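FMN-binding domain-containing protein (PDB 3O6U) is of unknown function but may bind flavin mononucleotide. Local coordinates at residues A[35-49]-A[66-78]. Residues are numbered along the deposited sequence; the frame is centred on the assembly and turned at random.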
ATOM      1  N   ALA A  35       5.849  -3.466   6.836  1.00 30.94           N
ATOM      2  CA  ALA A  35       4.876  -3.146   5.804  1.00 26.09           C
ATOM      3  C   ALA A  35       5.368  -1.913   5.030  1.00 32.64           C
ATOM      4  O   ALA A  35       5.601  -0.860   5.626  1.00 31.19           O
ATOM      5  CB  ALA A  35       3.518  -2.885   6.422  1.00 12.96           C
ATOM      6  N   LYS A  36       5.546  -2.059   3.711  1.00 31.67           N
ATOM      7  CA  LYS A  36       6.007  -0.954   2.853  1.00 28.74           C
ATOM      8  C   LYS A  36       5.034  -0.656   1.718  1.00 21.62           C
ATOM      9  O   LYS A  36       4.816  -1.477   0.828  1.00 24.41           O
ATOM     10  CB  LYS A  36       7.415  -1.239   2.283  1.00 22.67           C
ATOM     11  CG  LYS A  36       8.034  -0.049   1.510  1.00 40.38           C
ATOM     12  CD  LYS A  36       9.566   0.029   1.676  1.00 57.37           C
ATOM     13  CE  LYS A  36      10.333   0.160   0.342  1.00 59.77           C
ATOM     14  NZ  LYS A  36      10.056   1.409  -0.444  1.00 59.78           N
ATOM     15  N   TYR A  37       4.434   0.525   1.755  1.00 22.74           N
ATOM     16  CA  TYR A  37       3.471   0.883   0.721  1.00 24.90           C
ATOM     17  C   TYR A  37       3.839   2.164  -0.015  1.00 27.62           C
ATOM     18  O   TYR A  37       4.046   3.202   0.600  1.00 32.37           O
ATOM     19  CB  TYR A  37       2.062   1.017   1.335  1.00 24.86           C
ATOM     20  CG  TYR A  37       1.014   1.575   0.399  1.00 25.79           C
ATOM     21  CD1 TYR A  37       0.392   0.764  -0.547  1.00 24.96           C
ATOM     22  CD2 TYR A  37       0.643   2.917   0.460  1.00 26.20           C
ATOM     23  CE1 TYR A  37      -0.577   1.277  -1.413  1.00 27.08           C
ATOM     24  CE2 TYR A  37      -0.319   3.440  -0.403  1.00 30.44           C
ATOM     25  CZ  TYR A  37      -0.928   2.614  -1.333  1.00 31.08           C
ATOM     26  OH  TYR A  37      -1.885   3.117  -2.183  1.00 23.40           O
ATOM     27  N   ASN A  38       3.901   2.080  -1.337  1.00 25.02           N
ATOM     28  CA  ASN A  38       4.222   3.227  -2.156  1.00 11.90           C
ATOM     29  C   ASN A  38       3.410   3.394  -3.422  1.00 20.13           C
ATOM     30  O   ASN A  38       3.233   2.439  -4.185  1.00 19.95           O
ATOM     31  CB  ASN A  38       5.686   3.176  -2.620  1.00  9.75           C
ATOM     32  CG  ASN A  38       6.667   3.407  -1.512  1.00 23.97           C
ATOM     33  OD1 ASN A  38       6.841   4.532  -1.044  1.00 26.59           O
ATOM     34  ND2 ASN A  38       7.315   2.343  -1.073  1.00 19.51           N
ATOM     35  N   GLU A  39       2.890   4.608  -3.608  1.00 20.19           N
ATOM     36  CA  GLU A  39       2.286   4.982  -4.883  1.00 19.76           C
ATOM     37  C   GLU A  39       3.522   5.545  -5.637  1.00 17.48           C
ATOM     38  O   GLU A  39       4.420   6.140  -5.044  1.00 24.50           O
ATOM     39  CB  GLU A  39       1.181   5.998  -4.696  1.00 20.00           C
ATOM     40  CG  GLU A  39       0.005   5.352  -3.937  1.00 23.51           C
ATOM     41  CD  GLU A  39      -0.977   6.357  -3.357  1.00 33.19           C
ATOM     42  OE1 GLU A  39      -0.774   7.575  -3.546  1.00 37.21           O
ATOM     43  OE2 GLU A  39      -1.959   5.925  -2.709  1.00 30.54           O
ATOM     44  N   PHE A  40       3.578   5.332  -6.938  1.00 24.16           N
ATOM     45  CA  PHE A  40       4.783   5.703  -7.673  1.00 24.86           C
ATOM     46  C   PHE A  40       4.546   5.711  -9.167  1.00 30.48           C
ATOM     47  O   PHE A  40       3.624   5.083  -9.674  1.00 28.36           O
ATOM     48  CB  PHE A  40       5.911   4.710  -7.310  1.00 17.31           C
ATOM     49  CG  PHE A  40       5.691   3.306  -7.827  1.00 22.82           C
ATOM     50  CD1 PHE A  40       6.254   2.897  -9.040  1.00 17.47           C
ATOM     51  CD2 PHE A  40       4.922   2.392  -7.108  1.00 23.71           C
ATOM     52  CE1 PHE A  40       6.054   1.595  -9.531  1.00 16.95           C
ATOM     53  CE2 PHE A  40       4.718   1.097  -7.593  1.00 30.16           C
ATOM     54  CZ  PHE A  40       5.285   0.702  -8.808  1.00 22.02           C
ATOM     55  N   ASN A  41       5.407   6.415  -9.875  1.00 28.15           N
ATOM     56  CA  ASN A  41       5.231   6.543 -11.304  1.00 26.33           C
ATOM     57  C   ASN A  41       5.653   5.266 -12.011  1.00 29.20           C
ATOM     58  O   ASN A  41       6.803   4.831 -11.901  1.00 19.35           O
ATOM     59  CB  ASN A  41       6.010   7.777 -11.784  1.00 13.08           C
ATOM     60  CG  ASN A  41       5.895   8.007 -13.267  1.00 30.34           C
ATOM     61  OD1 ASN A  41       6.613   7.397 -14.060  1.00 34.76           O
ATOM     62  ND2 ASN A  41       4.980   8.886 -13.660  1.00 32.25           N
ATOM     63  N   GLY A  42       4.696   4.659 -12.711  1.00 35.60           N
ATOM     64  CA  GLY A  42       4.948   3.429 -13.435  1.00 28.45           C
ATOM     65  C   GLY A  42       6.218   3.390 -14.266  1.00 26.64           C
ATOM     66  O   GLY A  42       6.977   2.430 -14.195  1.00 44.76           O
ATOM     67  N   GLU A  43       6.475   4.459 -15.004  1.00 20.82           N
ATOM     68  CA  GLU A  43       7.608   4.540 -15.904  1.00 23.56           C
ATOM     69  C   GLU A  43       8.917   5.018 -15.314  1.00 34.62           C
ATOM     70  O   GLU A  43       9.962   4.455 -15.610  1.00 45.68           O
ATOM     71  CB  GLU A  43       7.226   5.453 -17.070  1.00 25.80           C
ATOM     72  CG  GLU A  43       5.893   5.091 -17.711  1.00 33.40           C
ATOM     73  CD  GLU A  43       5.876   3.660 -18.227  1.00 54.02           C
ATOM     74  OE1 GLU A  43       6.686   3.337 -19.135  1.00 51.60           O
ATOM     75  OE2 GLU A  43       5.053   2.851 -17.723  1.00 56.57           O
ATOM     76  N   THR A  44       8.863   6.058 -14.483  1.00 35.71           N
ATOM     77  CA  THR A  44      10.074   6.653 -13.903  1.00 40.58           C
ATOM     78  C   THR A  44      10.411   6.084 -12.551  1.00 42.79           C
ATOM     79  O   THR A  44      11.550   6.175 -12.089  1.00 33.41           O
ATOM     80  CB  THR A  44       9.921   8.156 -13.689  1.00 34.20           C
ATOM     81  OG1 THR A  44       8.922   8.369 -12.684  1.00 31.13           O
ATOM     82  CG2 THR A  44       9.509   8.861 -14.987  1.00 35.83           C
ATOM     83  N   ASN A  45       9.403   5.533 -11.902  1.00 41.92           N
ATOM     84  CA  ASN A  45       9.564   4.950 -10.588  1.00 39.40           C
ATOM     85  C   ASN A  45       9.744   5.974  -9.460  1.00 32.31           C
ATOM     86  O   ASN A  45      10.094   5.626  -8.324  1.00 29.15           O
ATOM     87  CB  ASN A  45      10.692   3.920 -10.605  1.00 47.80           C
ATOM     88  CG  ASN A  45      10.485   2.843  -9.572  1.00 55.10           C
ATOM     89  OD1 ASN A  45       9.529   2.061  -9.658  1.00 58.50           O
ATOM     90  ND2 ASN A  45      11.364   2.797  -8.571  1.00 49.47           N
ATOM     91  N   ALA A  46       9.515   7.237  -9.784  1.00 27.78           N
ATOM     92  CA  ALA A  46       9.532   8.271  -8.764  1.00 22.17           C
ATOM     93  C   ALA A  46       8.387   7.998  -7.774  1.00 20.59           C
ATOM     94  O   ALA A  46       7.229   7.782  -8.151  1.00 22.10           O
ATOM     95  CB  ALA A  46       9.320   9.650  -9.384  1.00 14.03           C
HETATM   96  N   MSE A  47       8.764   7.968  -6.507  1.00 17.02           N
HETATM   97  CA  MSE A  47       7.860   7.793  -5.378  1.00 19.25           C
HETATM   98  C   MSE A  47       7.041   9.068  -5.116  1.00 25.43           C
HETATM   99  O   MSE A  47       7.575  10.172  -5.041  1.00 38.10           O
HETATM  100  CB  MSE A  47       8.692   7.456  -4.155  1.00 24.03           C
HETATM  101  CG  MSE A  47       9.553   6.213  -4.375  1.00 34.44           C
HETATM  102 SE   MSE A  47       8.443   4.590  -4.545  1.00 56.88          SE
HETATM  103  CE  MSE A  47       9.438   3.554  -5.877  1.00 22.18           C
ATOM    104  N   LYS A  48       5.738   8.902  -4.983  1.00 25.77           N
ATOM    105  CA  LYS A  48       4.819  10.003  -4.710  1.00 23.28           C
ATOM    106  C   LYS A  48       5.085  10.681  -3.354  1.00 24.26           C
ATOM    107  O   LYS A  48       4.878  11.882  -3.203  1.00 27.39           O
ATOM    108  CB  LYS A  48       3.391   9.460  -4.721  1.00 23.03           C
ATOM    109  CG  LYS A  48       2.319  10.465  -5.028  1.00 29.19           C
ATOM    110  CD  LYS A  48       0.944   9.857  -4.835  1.00 25.47           C
ATOM    111  CE  LYS A  48       0.123   9.861  -6.112  1.00 28.75           C
ATOM    112  NZ  LYS A  48      -1.085   8.966  -5.978  1.00 26.74           N
ATOM    113  N   ARG A  49       5.563   9.927  -2.369  1.00 28.94           N
ATOM    114  CA  ARG A  49       5.761  10.534  -1.059  1.00 26.70           C
ATOM    115  C   ARG A  49       7.012  11.385  -0.980  1.00 34.08           C
ATOM    116  O   ARG A  49       7.240  12.080   0.013  1.00 32.23           O
ATOM    117  CB  ARG A  49       5.694   9.459   0.040  1.00 17.37           C
ATOM    118  CG  ARG A  49       6.985   8.815   0.497  1.00 15.02           C
ATOM    119  CD  ARG A  49       6.630   7.375   0.824  1.00 30.86           C
ATOM    120  NE  ARG A  49       7.167   6.893   2.079  1.00 28.71           N
ATOM    121  CZ  ARG A  49       6.742   5.795   2.699  1.00 31.00           C
ATOM    122  NH1 ARG A  49       5.764   5.053   2.181  1.00 19.21           N
ATOM    123  NH2 ARG A  49       7.292   5.450   3.853  1.00 29.03           N
ATOM    124  N   PRO A  66       0.618  11.770   0.594  1.00 35.45           N
ATOM    125  CA  PRO A  66       1.347  10.488   0.683  1.00 30.61           C
ATOM    126  C   PRO A  66       2.417  10.392   1.753  1.00 30.12           C
ATOM    127  O   PRO A  66       2.532   9.376   2.444  1.00 35.28           O
ATOM    128  CB  PRO A  66       1.950  10.330  -0.726  1.00 27.52           C
ATOM    129  CG  PRO A  66       1.221  11.338  -1.580  1.00 37.51           C
ATOM    130  CD  PRO A  66       0.872  12.462  -0.672  1.00 35.18           C
ATOM    131  N   ALA A  67       3.181  11.459   1.849  1.00 25.20           N
ATOM    132  CA  ALA A  67       4.249  11.598   2.824  1.00 32.86           C
ATOM    133  C   ALA A  67       3.701  11.289   4.211  1.00 31.35           C
ATOM    134  O   ALA A  67       4.391  10.696   5.031  1.00 29.48           O
ATOM    135  CB  ALA A  67       4.824  12.996   2.753  1.00 33.22           C
ATOM    136  N   GLU A  68       2.458  11.698   4.452  1.00 28.30           N
ATOM    137  CA  GLU A  68       1.777  11.383   5.696  1.00 30.75           C
ATOM    138  C   GLU A  68       0.934  10.085   5.621  1.00 32.33           C
ATOM    139  O   GLU A  68       1.103   9.202   6.467  1.00 37.74           O
ATOM    140  CB  GLU A  68       0.835  12.522   6.106  1.00 46.47           C
ATOM    141  CG  GLU A  68       1.400  13.891   5.787  1.00 71.48           C
ATOM    142  CD  GLU A  68       0.687  15.027   6.498  1.00 93.53           C
ATOM    143  OE1 GLU A  68      -0.448  15.374   6.098  1.00 92.43           O
ATOM    144  OE2 GLU A  68       1.268  15.570   7.468  1.00107.73           O
ATOM    145  N   TYR A  69       0.051   9.943   4.624  1.00 29.69           N
ATOM    146  CA  TYR A  69      -0.814   8.769   4.644  1.00 35.34           C
ATOM    147  C   TYR A  69      -0.176   7.424   4.407  1.00 30.79           C
ATOM    148  O   TYR A  69      -0.622   6.443   5.013  1.00 30.12           O
ATOM    149  CB  TYR A  69      -2.095   8.936   3.756  1.00 21.12           C
ATOM    150  CG  TYR A  69      -1.934   9.044   2.252  1.00 25.28           C
ATOM    151  CD1 TYR A  69      -1.448   7.984   1.486  1.00 28.27           C
ATOM    152  CD2 TYR A  69      -2.322  10.203   1.583  1.00 29.06           C
ATOM    153  CE1 TYR A  69      -1.346   8.097   0.095  1.00 19.81           C
ATOM    154  CE2 TYR A  69      -2.221  10.314   0.222  1.00 25.75           C
ATOM    155  CZ  TYR A  69      -1.736   9.270  -0.515  1.00 27.59           C
ATOM    156  OH  TYR A  69      -1.607   9.446  -1.869  1.00 30.00           O
ATOM    157  N   GLU A  70       0.898   7.362   3.614  1.00 24.75           N
ATOM    158  CA  GLU A  70       1.489   6.057   3.329  1.00 22.55           C
ATOM    159  C   GLU A  70       2.121   5.438   4.538  1.00 30.58           C
ATOM    160  O   GLU A  70       1.947   4.252   4.784  1.00 34.38           O
ATOM    161  CB  GLU A  70       2.477   6.120   2.146  1.00 15.06           C
ATOM    162  CG  GLU A  70       1.800   6.477   0.825  1.00 18.94           C
ATOM    163  CD  GLU A  70       2.768   6.503  -0.329  1.00 23.62           C
ATOM    164  OE1 GLU A  70       3.991   6.585  -0.062  1.00 31.78           O
ATOM    165  OE2 GLU A  70       2.314   6.452  -1.492  1.00 26.57           O
ATOM    166  N   PRO A  71       2.867   6.231   5.325  1.00 34.74           N
ATOM    167  CA  PRO A  71       3.455   5.592   6.503  1.00 33.84           C
ATOM    168  C   PRO A  71       2.350   5.265   7.514  1.00 30.37           C
ATOM    169  O   PRO A  71       2.479   4.311   8.276  1.00 36.55           O
ATOM    170  CB  PRO A  71       4.450   6.626   7.018  1.00 31.26           C
ATOM    171  CG  PRO A  71       4.683   7.557   5.844  1.00 35.90           C
ATOM    172  CD  PRO A  71       3.369   7.599   5.135  1.00 33.33           C
ATOM    173  N   GLN A  72       1.264   6.035   7.530  1.00 32.46           N
ATOM    174  CA  GLN A  72       0.165   5.713   8.443  1.00 32.45           C
ATOM    175  C   GLN A  72      -0.487   4.384   8.084  1.00 40.34           C
ATOM    176  O   GLN A  72      -0.710   3.541   8.964  1.00 43.30           O
ATOM    177  CB  GLN A  72      -0.888   6.825   8.461  1.00 31.67           C
ATOM    178  CG  GLN A  72      -0.381   8.031   9.239  1.00 49.46           C
ATOM    179  CD  GLN A  72      -1.345   9.193   9.272  1.00 55.22           C
ATOM    180  OE1 GLN A  72      -2.564   9.010   9.280  1.00 52.24           O
ATOM    181  NE2 GLN A  72      -0.800  10.409   9.322  1.00 61.25           N
ATOM    182  N   LEU A  73      -0.763   4.185   6.794  1.00 27.68           N
ATOM    183  CA  LEU A  73      -1.395   2.959   6.325  1.00 25.31           C
ATOM    184  C   LEU A  73      -0.531   1.754   6.676  1.00 28.79           C
ATOM    185  O   LEU A  73      -1.039   0.701   7.102  1.00 22.92           O
ATOM    186  CB  LEU A  73      -1.638   3.056   4.815  1.00 26.55           C
ATOM    187  CG  LEU A  73      -2.639   4.158   4.451  1.00 23.15           C
ATOM    188  CD1 LEU A  73      -2.567   4.477   2.984  1.00 28.65           C
ATOM    189  CD2 LEU A  73      -4.038   3.719   4.830  1.00 24.77           C
ATOM    190  N   GLU A  74       0.774   1.918   6.506  1.00 20.29           N
ATOM    191  CA  GLU A  74       1.717   0.864   6.822  1.00 25.74           C
ATOM    192  C   GLU A  74       1.591   0.451   8.285  1.00 38.11           C
ATOM    193  O   GLU A  74       1.506  -0.744   8.596  1.00 41.05           O
ATOM    194  CB  GLU A  74       3.160   1.336   6.568  1.00 26.29           C
ATOM    195  CG  GLU A  74       3.514   1.581   5.099  1.00 32.20           C
ATOM    196  CD  GLU A  74       4.935   2.109   4.931  1.00 36.29           C
ATOM    197  OE1 GLU A  74       5.620   2.297   5.955  1.00 46.86           O
ATOM    198  OE2 GLU A  74       5.371   2.339   3.784  1.00 32.15           O
ATOM    199  N   LYS A  75       1.562   1.435   9.184  1.00 34.61           N
ATOM    200  CA  LYS A  75       1.499   1.147  10.617  1.00 29.46           C
ATOM    201  C   LYS A  75       0.179   0.532  11.042  1.00 33.70           C
ATOM    202  O   LYS A  75       0.161  -0.432  11.808  1.00 44.22           O
ATOM    203  CB  LYS A  75       1.755   2.410  11.430  1.00 17.80           C
ATOM    204  CG  LYS A  75       3.111   3.023  11.215  1.00 25.05           C
ATOM    205  CD  LYS A  75       3.195   4.340  11.965  1.00 38.09           C
ATOM    206  CE  LYS A  75       4.209   5.292  11.333  1.00 53.77           C
ATOM    207  NZ  LYS A  75       3.558   6.335  10.462  1.00 60.05           N
ATOM    208  N   ALA A  76      -0.918   1.094  10.539  1.00 25.99           N
ATOM    209  CA  ALA A  76      -2.258   0.602  10.853  1.00 29.89           C
ATOM    210  C   ALA A  76      -2.385  -0.857  10.458  1.00 32.32           C
ATOM    211  O   ALA A  76      -3.098  -1.617  11.104  1.00 47.40           O
ATOM    212  CB  ALA A  76      -3.322   1.426  10.138  1.00 23.18           C
ATOM    213  N   LEU A  77      -1.704  -1.244   9.388  1.00 32.38           N
ATOM    214  CA  LEU A  77      -1.726  -2.630   8.928  1.00 33.16           C
ATOM    215  C   LEU A  77      -1.021  -3.495   9.962  1.00 34.45           C
ATOM    216  O   LEU A  77      -1.519  -4.547  10.353  1.00 35.23           O
ATOM    217  CB  LEU A  77      -1.008  -2.748   7.580  1.00 27.79           C
ATOM    218  CG  LEU A  77      -0.946  -4.155   6.967  1.00 28.56           C
ATOM    219  CD1 LEU A  77      -2.353  -4.739   6.808  1.00 31.45           C
ATOM    220  CD2 LEU A  77      -0.238  -4.095   5.634  1.00 17.52           C
ATOM    221  N   ILE A  78       0.144  -3.043  10.409  1.00 38.02           N
ATOM    222  CA  ILE A  78       0.901  -3.788  11.401  1.00 40.41           C
ATOM    223  C   ILE A  78       0.161  -3.860  12.738  1.00 39.43           C
ATOM    224  O   ILE A  78       0.183  -4.893  13.399  1.00 44.47           O
ATOM    225  CB  ILE A  78       2.305  -3.174  11.559  1.00 37.66           C
ATOM    226  CG1 ILE A  78       3.034  -3.324  10.214  1.00 30.88           C
ATOM    227  CG2 ILE A  78       3.074  -3.850  12.709  1.00 28.44           C
ATOM    228  CD1 ILE A  78       4.361  -2.624  10.131  1.00 20.92           C
TER
HETATM  229  O   HOH W   1       4.965   6.813  -2.475  1.00 28.53           O
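Strand 35-41 runs roughly antiparallel to helix 66-78, at 149° with the axes 7.6 Å apart, and E70 and E74, one turn apart on the helix, bind backbone amides two residues apart on the strand. Y37 N donates to E74 OE2 over 2.9 Å, almost straight at 169°, and E39 N reaches E70 OE2 at 2.9 Å from above the carboxylate plane. Both N-H groups lie on the side of this edge strand that faces away from strand 19-27, so helix carboxylates stand in for a further strand. R49 NH1 approaches E74 OE2 (3.2 Å) from the carboxylate face opposite Y37 N, forming a salt bridge, while P71 CG lies over one guanidinium face. E39 accepts at OE1 from Y69 OH (2.6 Å) and, through the other face, from K48 NZ (2.8 Å); its OE2 takes Y37 OH. E70 CG lies at the Y37 ring edge, 3.8 Å from CD2. Toward the strand's start and the helix's later end, A35 CB packs on I78 CD1 at 3.8 Å. The other edge of strand 35-41 pairs with strand 19-27; from helix 92-111, F98 meets the Y37 ring edge-to-face and touches L73 and L77, and S94 OG hydrogen-bonds E39 OE2, while helix 52-62 meets K48 and P66.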